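Local structure of FMN reductase [NAD(P)H] (Bacillus subtilis, 1ZCH) at residues E99-G103 and L104-L108; M1-V4 and I5-L8. The protein uses NADH or NADPH to reduce flavin mononucleotide, and as a homodimeric flavoprotein also reduces nitroaromatic compounds, quinones, chromates and azo dyes. All coordinates share one frame; numbering follows the deposited sequence.

Contact 1 of 2, residues E99-G103 and L104-L108; sequences EITNG and LESVL
The carbonyl oxygen of G103 is gripped twice by S106, three residues on. The hydroxyl bond is the shorter, S106 OG to G103 O at 2.8 Å, with the donor almost in line with the C=O bond at an angle of 171°. The amide bond, S106 N to G103 O, is longer at 3.2 Å and comes from above the carbonyl plane. Serine suits the place because its short side chain, with OG set between its own backbone N and carbonyl carbon (chi1 58°), swings back toward the turn that precedes the helix. With an alanine in place of S106, G103 O would probably lose its shorter, straighter bond and keep from this stretch the amide bond of the helix start.

The same residue packs closely on the preceding 3-10 turn, S106 CB lying 3.1 Å from I100 O. I100 stretches beside it and meets the aliphatic part of E105, I100 CD1 to E105 CG at 3.8 Å, the two side chains crossing at a slant. Farther back, N102 ND2 donates to E99 OE1 at 2.8 Å, reaching the carboxylate from above its plane; K97 forms a salt bridge with E99 OE2, and K246 donates to N102 OD1.

The bend of E105 at chi2 (61°) turns its buried carboxylate away from the loop to the second subunit, where OE2 forms a salt bridge with R139 and a hydrogen bond with Y232 OH. With its CG methylene against I100 and its charge answered across the dimer, this glutamate ties the start of helix 104-127 to the partner chain, while S106 ties it to its own loop.

Contact 2 of 2, residues M1-V4 and I5-L8; sequences MNEV and IKSL
The flat carboxamide of N2 has I5 CG1 over one face, 3.2 Å from N2 OD1, and is used at both of its polar ends. OD1 accepts from I5 N at 2.7 Å in an almost straight bond (176° at the hydrogen), while ND2 donates to S127 OG of the second subunit, which helps fix the rotation of the group. The placement follows from the first torsion of N2 (chi1 63°), which folds CG back over the opening turn although the CB bond itself points away from it.

M1 crosses I5 at about a right angle. The contact is tight, M1 CG to I5 CG2 at 3.4 Å, and the bend at the far end of the thioether (chi3 -87°) lays M1 CE against the same methyl at 3.5 Å from I5 CG2. A long, flexible methionine can wrap a branched neighbour in this way. Its other neighbour is K6, whose aliphatic chain runs outward in extended form past the first residue, K6 CE lying 3.2 Å from M1 O. The ammonium of K6 and the carboxylate of E3 are not in contact, although the acid suits its place, since a negative charge in the first turn would probably be favoured by the helix dipole.

Backbone bonds then carry the helix on, among them K6 N to N2 O at 2.9 Å. V4 and L8 lie side by side, V4 CG1 to L8 CD1 at 4.0 Å; V4 and I5 also pack on S127 and A124 of the second subunit. N2 is the N-cap of helix 3-9, and the arrangement is a capped first turn at the dimer interface, just ahead of the FMN-binding residues that begin at H11.

How the contacts relate
Contact 2 comes first along the chain, at the N-terminus in helix 3-9; contact 1 follows much later, where the loop after helix 84-94 runs into helix 104-127. Their centres lie about 36 Å apart and their nearest atoms about 21 Å, so they do not touch. Helix 104-127 nevertheless relates them: contact 1 sits at its beginning, while S7 and L8 of contact 2 pack on S127 and A123 near its end. Both contacts also meet the second subunit, and the end of helix 104-127 serves contact 2 from both chains. Two separated helix starts thus contribute to one homodimer, the assembly in which FMN is bound.

Contact 1 of 2, residues E99-G103 and L104-L108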
ATOM      1  N   GLU A  99       3.438  17.510 -14.314  1.00 14.15           N
ATOM      2  CA  GLU A  99       4.777  16.966 -14.517  1.00 15.68           C
ATOM      3  C   GLU A  99       5.115  15.790 -13.612  1.00 15.57           C
ATOM      4  O   GLU A  99       6.051  15.043 -13.890  1.00 14.46           O
ATOM      5  CB  GLU A  99       5.830  18.060 -14.308  1.00 17.09           C
ATOM      6  CG  GLU A  99       5.852  19.163 -15.361  1.00 20.34           C
ATOM      7  CD  GLU A  99       6.226  18.656 -16.746  1.00 24.69           C
ATOM      8  OE1 GLU A  99       7.023  17.700 -16.843  1.00 26.23           O
ATOM      9  OE2 GLU A  99       5.733  19.226 -17.744  1.00 27.46           O
ATOM     10  N   ILE A 100       4.365  15.623 -12.529  1.00 15.03           N
ATOM     11  CA  ILE A 100       4.650  14.533 -11.603  1.00 13.71           C
ATOM     12  C   ILE A 100       4.616  13.175 -12.311  1.00 12.98           C
ATOM     13  O   ILE A 100       5.379  12.267 -11.971  1.00 11.45           O
ATOM     14  CB  ILE A 100       3.652  14.545 -10.401  1.00 14.51           C
ATOM     15  CG1 ILE A 100       4.158  13.618  -9.290  1.00 13.79           C
ATOM     16  CG2 ILE A 100       2.259  14.127 -10.858  1.00 13.14           C
ATOM     17  CD1 ILE A 100       5.502  14.034  -8.705  1.00 14.47           C
ATOM     18  N   THR A 101       3.757  13.047 -13.316  1.00 12.19           N
ATOM     19  CA  THR A 101       3.641  11.790 -14.051  1.00 13.11           C
ATOM     20  C   THR A 101       4.796  11.516 -15.014  1.00 13.28           C
ATOM     21  O   THR A 101       4.816  10.484 -15.692  1.00 14.07           O
ATOM     22  CB  THR A 101       2.330  11.734 -14.833  1.00 13.94           C
ATOM     23  OG1 THR A 101       2.147  12.965 -15.546  1.00 15.56           O
ATOM     24  CG2 THR A 101       1.163  11.506 -13.882  1.00 13.38           C
ATOM     25  N   ASN A 102       5.761  12.428 -15.072  1.00 12.90           N
ATOM     26  CA  ASN A 102       6.905  12.237 -15.957  1.00 13.96           C
ATOM     27  C   ASN A 102       8.120  11.638 -15.248  1.00 13.48           C
ATOM     28  O   ASN A 102       9.229  11.629 -15.785  1.00 12.91           O
ATOM     29  CB  ASN A 102       7.272  13.560 -16.636  1.00 15.68           C
ATOM     30  CG  ASN A 102       6.216  13.996 -17.641  1.00 18.53           C
ATOM     31  OD1 ASN A 102       5.692  13.174 -18.391  1.00 17.75           O
ATOM     32  ND2 ASN A 102       5.905  15.288 -17.663  1.00 20.91           N
ATOM     33  N   GLY A 103       7.892  11.126 -14.043  1.00 12.04           N
ATOM     34  CA  GLY A 103       8.949  10.504 -13.267  1.00 12.02           C
ATOM     35  C   GLY A 103       8.346   9.394 -12.426  1.00 12.36           C
ATOM     36  O   GLY A 103       7.149   9.421 -12.141  1.00 11.52           O
ATOM     37  N   LEU A 104       9.159   8.419 -12.029  1.00  9.87           N
ATOM     38  CA  LEU A 104       8.670   7.297 -11.233  1.00 11.34           C
ATOM     39  C   LEU A 104       8.095   7.665  -9.866  1.00 12.02           C
ATOM     40  O   LEU A 104       7.419   6.851  -9.239  1.00 10.81           O
ATOM     41  CB  LEU A 104       9.777   6.247 -11.070  1.00 11.68           C
ATOM     42  CG  LEU A 104      10.082   5.465 -12.357  1.00 13.60           C
ATOM     43  CD1 LEU A 104      11.275   4.544 -12.152  1.00 13.83           C
ATOM     44  CD2 LEU A 104       8.851   4.662 -12.759  1.00 13.75           C
ATOM     45  N   GLU A 105       8.343   8.885  -9.401  1.00 12.07           N
ATOM     46  CA  GLU A 105       7.800   9.306  -8.110  1.00 10.99           C
ATOM     47  C   GLU A 105       6.277   9.150  -8.127  1.00 10.91           C
ATOM     48  O   GLU A 105       5.678   8.737  -7.134  1.00  7.79           O
ATOM     49  CB  GLU A 105       8.181  10.763  -7.818  1.00 11.99           C
ATOM     50  CG  GLU A 105       7.430  11.422  -6.652  1.00 11.86           C
ATOM     51  CD  GLU A 105       7.639  10.730  -5.304  1.00 13.20           C
ATOM     52  OE1 GLU A 105       8.546   9.878  -5.181  1.00 11.34           O
ATOM     53  OE2 GLU A 105       6.892  11.057  -4.354  1.00 13.77           O
ATOM     54  N   SER A 106       5.657   9.475  -9.261  1.00 10.40           N
ATOM     55  CA  SER A 106       4.204   9.362  -9.395  1.00  9.67           C
ATOM     56  C   SER A 106       3.770   7.906  -9.254  1.00  9.60           C
ATOM     57  O   SER A 106       2.741   7.610  -8.644  1.00  9.49           O
ATOM     58  CB  SER A 106       3.748   9.905 -10.755  1.00 11.22           C
ATOM     59  OG  SER A 106       4.375   9.207 -11.818  1.00 10.26           O
ATOM     60  N   VAL A 107       4.563   7.001  -9.818  1.00  8.40           N
ATOM     61  CA  VAL A 107       4.265   5.576  -9.751  1.00  9.36           C
ATOM     62  C   VAL A 107       4.335   5.100  -8.300  1.00  8.70           C
ATOM     63  O   VAL A 107       3.484   4.331  -7.850  1.00 10.09           O
ATOM     64  CB  VAL A 107       5.254   4.761 -10.628  1.00  9.81           C
ATOM     65  CG1 VAL A 107       5.079   3.261 -10.383  1.00 10.95           C
ATOM     66  CG2 VAL A 107       5.016   5.087 -12.109  1.00 10.74           C
ATOM     67  N   LEU A 108       5.340   5.561  -7.563  1.00  8.36           N
ATOM     68  CA  LEU A 108       5.464   5.164  -6.166  1.00  8.71           C
ATOM     69  C   LEU A 108       4.300   5.737  -5.367  1.00 10.12           C
ATOM     70  O   LEU A 108       3.720   5.050  -4.528  1.00 10.79           O
ATOM     71  CB  LEU A 108       6.792   5.649  -5.569  1.00  9.71           C
ATOM     72  CG  LEU A 108       8.070   5.057  -6.174  1.00  9.44           C
ATOM     73  CD1 LEU A 108       9.276   5.572  -5.400  1.00 10.01           C
ATOM     74  CD2 LEU A 108       8.016   3.531  -6.135  1.00  9.21           C
TER

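Contact 2 of 2, residues M1-V4 and I5-L8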
ATOM      1  N   MET A   1      -5.591  -7.244  24.118  1.00 37.26           N
ATOM      2  CA  MET A   1      -5.701  -6.997  22.651  1.00 35.13           C
ATOM      3  C   MET A   1      -7.127  -6.579  22.298  1.00 33.26           C
ATOM      4  O   MET A   1      -8.079  -7.317  22.554  1.00 33.86           O
ATOM      5  CB  MET A   1      -5.318  -8.267  21.884  1.00 36.86           C
ATOM      6  CG  MET A   1      -5.246  -8.099  20.379  1.00 37.39           C
ATOM      7  SD  MET A   1      -4.665  -9.592  19.545  1.00 39.59           S
ATOM      8  CE  MET A   1      -2.886  -9.359  19.622  1.00 39.19           C
ATOM      9  N   ASN A   2      -7.271  -5.392  21.714  1.00 30.17           N
ATOM     10  CA  ASN A   2      -8.587  -4.888  21.340  1.00 27.18           C
ATOM     11  C   ASN A   2      -9.130  -5.583  20.096  1.00 26.74           C
ATOM     12  O   ASN A   2      -8.434  -6.379  19.463  1.00 25.89           O
ATOM     13  CB  ASN A   2      -8.541  -3.372  21.109  1.00 24.96           C
ATOM     14  CG  ASN A   2      -7.629  -2.981  19.961  1.00 23.53           C
ATOM     15  OD1 ASN A   2      -7.648  -3.601  18.899  1.00 21.78           O
ATOM     16  ND2 ASN A   2      -6.838  -1.932  20.164  1.00 20.85           N
ATOM     17  N   GLU A   3     -10.374  -5.266  19.751  1.00 25.27           N
ATOM     18  CA  GLU A   3     -11.042  -5.865  18.600  1.00 25.69           C
ATOM     19  C   GLU A   3     -10.335  -5.623  17.273  1.00 23.03           C
ATOM     20  O   GLU A   3     -10.316  -6.499  16.410  1.00 22.05           O
ATOM     21  CB  GLU A   3     -12.483  -5.352  18.510  1.00 28.61           C
ATOM     22  CG  GLU A   3     -13.316  -5.660  19.745  1.00 34.50           C
ATOM     23  CD  GLU A   3     -13.445  -7.152  20.006  1.00 37.53           C
ATOM     24  OE1 GLU A   3     -13.831  -7.525  21.134  1.00 40.40           O
ATOM     25  OE2 GLU A   3     -13.169  -7.951  19.085  1.00 40.59           O
ATOM     26  N   VAL A   4      -9.765  -4.437  17.101  1.00 21.04           N
ATOM     27  CA  VAL A   4      -9.069  -4.123  15.860  1.00 18.83           C
ATOM     28  C   VAL A   4      -7.832  -4.999  15.696  1.00 16.88           C
ATOM     29  O   VAL A   4      -7.648  -5.627  14.659  1.00 15.18           O
ATOM     30  CB  VAL A   4      -8.647  -2.642  15.814  1.00 18.61           C
ATOM     31  CG1 VAL A   4      -7.876  -2.357  14.535  1.00 19.15           C
ATOM     32  CG2 VAL A   4      -9.883  -1.752  15.891  1.00 20.67           C
ATOM     33  N   ILE A   5      -6.988  -5.042  16.723  1.00 16.73           N
ATOM     34  CA  ILE A   5      -5.774  -5.846  16.668  1.00 16.89           C
ATOM     35  C   ILE A   5      -6.126  -7.322  16.506  1.00 16.61           C
ATOM     36  O   ILE A   5      -5.471  -8.048  15.763  1.00 15.65           O
ATOM     37  CB  ILE A   5      -4.920  -5.673  17.944  1.00 18.03           C
ATOM     38  CG1 ILE A   5      -4.560  -4.200  18.142  1.00 21.21           C
ATOM     39  CG2 ILE A   5      -3.650  -6.502  17.834  1.00 18.24           C
ATOM     40  CD1 ILE A   5      -3.700  -3.615  17.041  1.00 21.49           C
ATOM     41  N   LYS A   6      -7.165  -7.766  17.206  1.00 16.79           N
ATOM     42  CA  LYS A   6      -7.579  -9.159  17.097  1.00 17.52           C
ATOM     43  C   LYS A   6      -7.988  -9.487  15.665  1.00 14.61           C
ATOM     44  O   LYS A   6      -7.631 -10.536  15.136  1.00 14.67           O
ATOM     45  CB  LYS A   6      -8.754  -9.455  18.034  1.00 19.85           C
ATOM     46  CG  LYS A   6      -8.374  -9.567  19.497  1.00 24.95           C
ATOM     47  CD  LYS A   6      -9.564 -10.035  20.326  1.00 28.81           C
ATOM     48  CE  LYS A   6      -9.197 -10.175  21.795  1.00 31.71           C
ATOM     49  NZ  LYS A   6     -10.370 -10.587  22.613  1.00 35.02           N
ATOM     50  N   SER A   7      -8.735  -8.586  15.036  1.00 13.15           N
ATOM     51  CA  SER A   7      -9.182  -8.821  13.672  1.00 13.50           C
ATOM     52  C   SER A   7      -8.004  -8.823  12.696  1.00 12.42           C
ATOM     53  O   SER A   7      -7.900  -9.712  11.849  1.00 13.22           O
ATOM     54  CB  SER A   7     -10.212  -7.763  13.257  1.00 12.60           C
ATOM     55  OG  SER A   7     -10.821  -8.096  12.018  1.00 13.85           O
ATOM     56  N   LEU A   8      -7.114  -7.842  12.823  1.00 11.75           N
ATOM     57  CA  LEU A   8      -5.954  -7.751  11.934  1.00 11.62           C
ATOM     58  C   LEU A   8      -5.023  -8.957  12.025  1.00 12.09           C
ATOM     59  O   LEU A   8      -4.540  -9.457  11.004  1.00 12.08           O
ATOM     60  CB  LEU A   8      -5.149  -6.479  12.234  1.00 10.65           C
ATOM     61  CG  LEU A   8      -5.854  -5.157  11.920  1.00 11.49           C
ATOM     62  CD1 LEU A   8      -4.987  -3.988  12.376  1.00 11.57           C
ATOM     63  CD2 LEU A   8      -6.132  -5.071  10.428  1.00 11.99           C
TER